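Local coordinates for pirin family protein (Acinetobacter baumannii, PDB 6D0P), which is a pirin-family cupin protein that binds a metal ion and probably acts as an iron-dependent quercetin 2,3-dioxygenase, at residues P201-G213 and L223-V236. Numbering follows the deposited sequence.
Sequences PEGHTTLVVVLEG and LEGKTVAILSREGV
Val208 and Ala229 form the central hydrogen-bonded pair of two antiparallel strands, 205-210 and 227-231, with Ala229 N 2.8 Å from Val208 O and Val208 N returning a bond to Ala229 O. Val210 pairs likewise with Thr227; Lys226 and Thr227 both face Val210, a G1 beta bulge at the entry to strand 227-231, Lys226 N adding a weak bond to Val210 O. Toward the other end the sheet opens slightly: Leu231 N still reaches Thr206 O at 3.0 Å, nearly straight (173°), but a water bridges Thr206 N and Leu231 O.

On one face Leu231 CD1 touches both Thr206 CG2 (3.9 Å) and Val208 CG2 (4.1 Å), while Val210 sets CG2 against Leu223 CB at 3.9 Å. With Val210 CG1 anti to the backbone N (chi1 180°), that methyl rests 3.4 Å from Glu224 O. On the other face Leu207 and Ile230 run side by side, CD2 to CG1 at 3.7 Å.

Beyond the strands, Glu202 bends at chi2 (67°), and its OE2 accepts a hydrogen bond from Gly235 N at 3.0 Å, on the syn side but tilted out of the carboxylate plane. At the start of strand 205-210 the extended Arg233 chain lies alongside Thr205, its NE and NH2 making weak bonds to OG1, which also bonds Ser39 O.

Both segments lie in the C-terminal cupin domain, as neighbouring antiparallel strands of a cupin beta-sandwich sheet. Strand 7-12, from the start of the chain, supplies the sheet edge beside 227-231; strand 245-253 flanks 205-210, and Val215 and Val217 of strand 214-217 pack against Val210, Leu223 and Leu231.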
# COMPACT_ATOMS: atom_id res chain seq x y z
N PRO A 201 3.50 2.80 18.13
CA PRO A 201 4.29 1.99 19.04
C PRO A 201 5.81 2.28 19.00
O PRO A 201 6.40 2.47 17.93
CB PRO A 201 4.01 0.55 18.63
CG PRO A 201 2.68 0.60 17.97
CD PRO A 201 2.70 1.93 17.25
N GLU A 202 6.39 2.30 20.18
CA GLU A 202 7.81 2.53 20.36
C GLU A 202 8.59 1.52 19.51
O GLU A 202 8.26 0.35 19.50
CB GLU A 202 8.17 2.38 21.84
CG GLU A 202 9.64 2.49 22.15
CD GLU A 202 10.21 3.88 21.91
OE1 GLU A 202 9.73 4.84 22.57
OE2 GLU A 202 11.12 4.00 21.08
N GLY A 203 9.61 1.99 18.79
CA GLY A 203 10.46 1.04 18.00
C GLY A 203 9.93 0.75 16.61
O GLY A 203 10.65 0.14 15.80
N HIS A 204 8.71 1.18 16.27
CA HIS A 204 8.17 0.88 14.93
C HIS A 204 8.71 1.83 13.85
O HIS A 204 8.86 3.02 14.07
CB HIS A 204 6.63 1.05 14.90
CG HIS A 204 5.87 -0.14 15.40
ND1 HIS A 204 4.60 -0.43 14.97
CD2 HIS A 204 6.22 -1.12 16.26
CE1 HIS A 204 4.19 -1.53 15.56
NE2 HIS A 204 5.16 -1.97 16.34
N THR A 205 9.00 1.24 12.70
CA THR A 205 9.16 1.99 11.45
C THR A 205 7.92 2.87 11.32
O THR A 205 6.83 2.38 11.61
CB THR A 205 9.22 1.03 10.26
OG1 THR A 205 10.41 0.27 10.40
CG2 THR A 205 9.16 1.72 8.91
N THR A 206 8.09 4.13 10.90
CA THR A 206 7.01 5.07 10.79
C THR A 206 7.20 5.88 9.52
O THR A 206 8.19 6.64 9.40
CB THR A 206 6.93 5.98 12.02
OG1 THR A 206 6.77 5.20 13.20
CG2 THR A 206 5.79 6.96 11.92
N LEU A 207 6.32 5.65 8.56
CA LEU A 207 6.36 6.35 7.29
C LEU A 207 5.11 7.21 7.15
O LEU A 207 3.98 6.72 7.37
CB LEU A 207 6.41 5.31 6.16
CG LEU A 207 7.49 4.25 6.30
CD1 LEU A 207 7.32 3.21 5.21
CD2 LEU A 207 8.89 4.87 6.24
N VAL A 208 5.29 8.49 6.82
CA VAL A 208 4.17 9.41 6.55
C VAL A 208 4.15 9.65 5.05
O VAL A 208 5.12 10.17 4.49
CB VAL A 208 4.30 10.72 7.33
CG1 VAL A 208 3.18 11.70 7.00
CG2 VAL A 208 4.39 10.44 8.83
N VAL A 209 3.09 9.19 4.42
CA VAL A 209 2.95 9.32 2.98
C VAL A 209 1.92 10.42 2.69
O VAL A 209 0.80 10.35 3.19
CB VAL A 209 2.54 8.00 2.32
CG1 VAL A 209 2.39 8.15 0.80
CG2 VAL A 209 3.52 6.89 2.65
N VAL A 210 2.34 11.43 1.95
CA VAL A 210 1.47 12.48 1.53
C VAL A 210 1.18 12.25 0.05
O VAL A 210 2.04 12.40 -0.78
CB VAL A 210 2.09 13.87 1.79
CG1 VAL A 210 1.16 14.99 1.33
CG2 VAL A 210 2.45 14.03 3.25
N LEU A 211 -0.05 11.86 -0.26
CA LEU A 211 -0.43 11.62 -1.64
C LEU A 211 -0.70 12.93 -2.37
O LEU A 211 -0.24 13.12 -3.52
CB LEU A 211 -1.68 10.73 -1.67
CG LEU A 211 -1.53 9.36 -1.02
CD1 LEU A 211 -2.88 8.64 -1.02
CD2 LEU A 211 -0.47 8.51 -1.71
N GLU A 212 -1.39 13.84 -1.70
CA GLU A 212 -1.79 15.11 -2.27
C GLU A 212 -1.99 16.09 -1.12
O GLU A 212 -2.47 15.70 -0.08
CB GLU A 212 -3.10 14.91 -3.05
CG GLU A 212 -3.56 16.10 -3.85
CD GLU A 212 -4.96 15.89 -4.42
OE1 GLU A 212 -5.15 14.92 -5.26
OE2 GLU A 212 -5.87 16.64 -4.01
N GLY A 213 -1.57 17.34 -1.32
CA GLY A 213 -1.75 18.37 -0.31
C GLY A 213 -0.44 18.86 0.25
O GLY A 213 0.60 18.85 -0.44
N LEU A 223 5.74 18.89 4.17
CA LEU A 223 5.75 17.85 3.15
C LEU A 223 4.68 18.17 2.11
O LEU A 223 3.56 18.52 2.48
CB LEU A 223 5.42 16.50 3.77
CG LEU A 223 6.30 16.02 4.92
CD1 LEU A 223 5.77 14.70 5.43
CD2 LEU A 223 7.76 15.88 4.47
N GLU A 224 5.02 18.01 0.83
CA GLU A 224 4.08 18.21 -0.28
C GLU A 224 3.63 16.85 -0.83
O GLU A 224 4.04 15.79 -0.34
CB GLU A 224 4.77 19.01 -1.38
CG GLU A 224 5.42 20.30 -0.88
CD GLU A 224 4.41 21.39 -0.53
OE1 GLU A 224 3.49 21.63 -1.37
OE2 GLU A 224 4.55 22.00 0.56
N GLY A 225 2.83 16.88 -1.90
CA GLY A 225 2.28 15.67 -2.51
C GLY A 225 3.33 14.78 -3.14
O GLY A 225 4.41 15.24 -3.53
N LYS A 226 2.97 13.51 -3.23
CA LYS A 226 3.81 12.48 -3.82
C LYS A 226 5.10 12.37 -3.00
O LYS A 226 6.19 12.26 -3.58
CB LYS A 226 4.15 12.79 -5.29
CG LYS A 226 2.98 13.12 -6.21
CD LYS A 226 3.44 13.37 -7.64
CE LYS A 226 2.49 14.20 -8.47
NZ LYS A 226 1.18 13.53 -8.65
N THR A 227 4.97 12.42 -1.66
CA THR A 227 6.16 12.40 -0.79
C THR A 227 6.01 11.34 0.32
O THR A 227 4.89 11.10 0.83
CB THR A 227 6.37 13.76 -0.10
OG1 THR A 227 6.64 14.79 -1.07
CG2 THR A 227 7.54 13.77 0.86
N VAL A 228 7.13 10.71 0.65
CA VAL A 228 7.19 9.86 1.84
C VAL A 228 8.25 10.44 2.78
O VAL A 228 9.37 10.75 2.35
CB VAL A 228 7.49 8.38 1.53
CG1 VAL A 228 8.75 8.18 0.72
CG2 VAL A 228 7.57 7.58 2.82
N ALA A 229 7.88 10.61 4.03
CA ALA A 229 8.78 11.01 5.09
C ALA A 229 9.06 9.79 5.98
O ALA A 229 8.16 9.02 6.29
CB ALA A 229 8.19 12.13 5.91
N ILE A 230 10.31 9.68 6.42
CA ILE A 230 10.74 8.64 7.33
C ILE A 230 10.99 9.29 8.70
O ILE A 230 11.75 10.27 8.81
CB ILE A 230 11.98 7.94 6.74
CG1 ILE A 230 11.60 7.30 5.40
CG2 ILE A 230 12.57 6.94 7.72
CD1 ILE A 230 12.71 6.61 4.73
N LEU A 231 10.30 8.78 9.72
CA LEU A 231 10.49 9.27 11.09
C LEU A 231 11.34 8.24 11.85
O LEU A 231 11.52 7.10 11.41
CB LEU A 231 9.16 9.49 11.80
CG LEU A 231 8.11 10.35 11.10
CD1 LEU A 231 6.98 10.69 12.06
CD2 LEU A 231 8.66 11.61 10.51
N SER A 232 11.91 8.65 12.97
CA SER A 232 12.76 7.75 13.74
C SER A 232 11.93 6.61 14.36
O SER A 232 10.74 6.76 14.72
CB SER A 232 13.54 8.49 14.80
OG SER A 232 12.65 9.11 15.74
N ARG A 233 12.58 5.46 14.48
CA ARG A 233 11.96 4.30 15.15
C ARG A 233 11.83 4.60 16.64
O ARG A 233 10.82 4.25 17.25
CB ARG A 233 12.76 3.02 14.90
CG ARG A 233 12.59 2.52 13.48
CD ARG A 233 13.43 1.31 13.17
NE ARG A 233 13.20 0.88 11.80
CZ ARG A 233 13.87 -0.08 11.20
NH1 ARG A 233 14.82 -0.72 11.86
NH2 ARG A 233 13.58 -0.41 9.96
N GLU A 234 12.80 5.30 17.19
CA GLU A 234 12.77 5.71 18.59
C GLU A 234 11.68 6.77 18.76
O GLU A 234 11.59 7.69 17.95
CB GLU A 234 14.14 6.27 19.01
CG GLU A 234 15.32 5.32 18.80
CD GLU A 234 15.63 4.81 17.38
OE1 GLU A 234 15.49 5.62 16.38
OE2 GLU A 234 16.01 3.59 17.25
N GLY A 235 10.88 6.68 19.83
CA GLY A 235 9.80 7.67 20.06
C GLY A 235 8.40 7.09 19.80
O GLY A 235 8.23 6.07 19.11
N VAL A 236 7.39 7.77 20.31
CA VAL A 236 6.03 7.25 20.18
C VAL A 236 5.09 8.29 19.57
O VAL A 236 3.95 7.93 19.28
CB VAL A 236 5.46 6.77 21.53
CG1 VAL A 236 6.18 5.54 22.03
CG2 VAL A 236 5.45 7.88 22.58
O HOH W 1 10.78 4.76 10.26
O HOH W 2 -0.41 14.52 -5.74
O HOH W 3 1.68 19.56 -2.68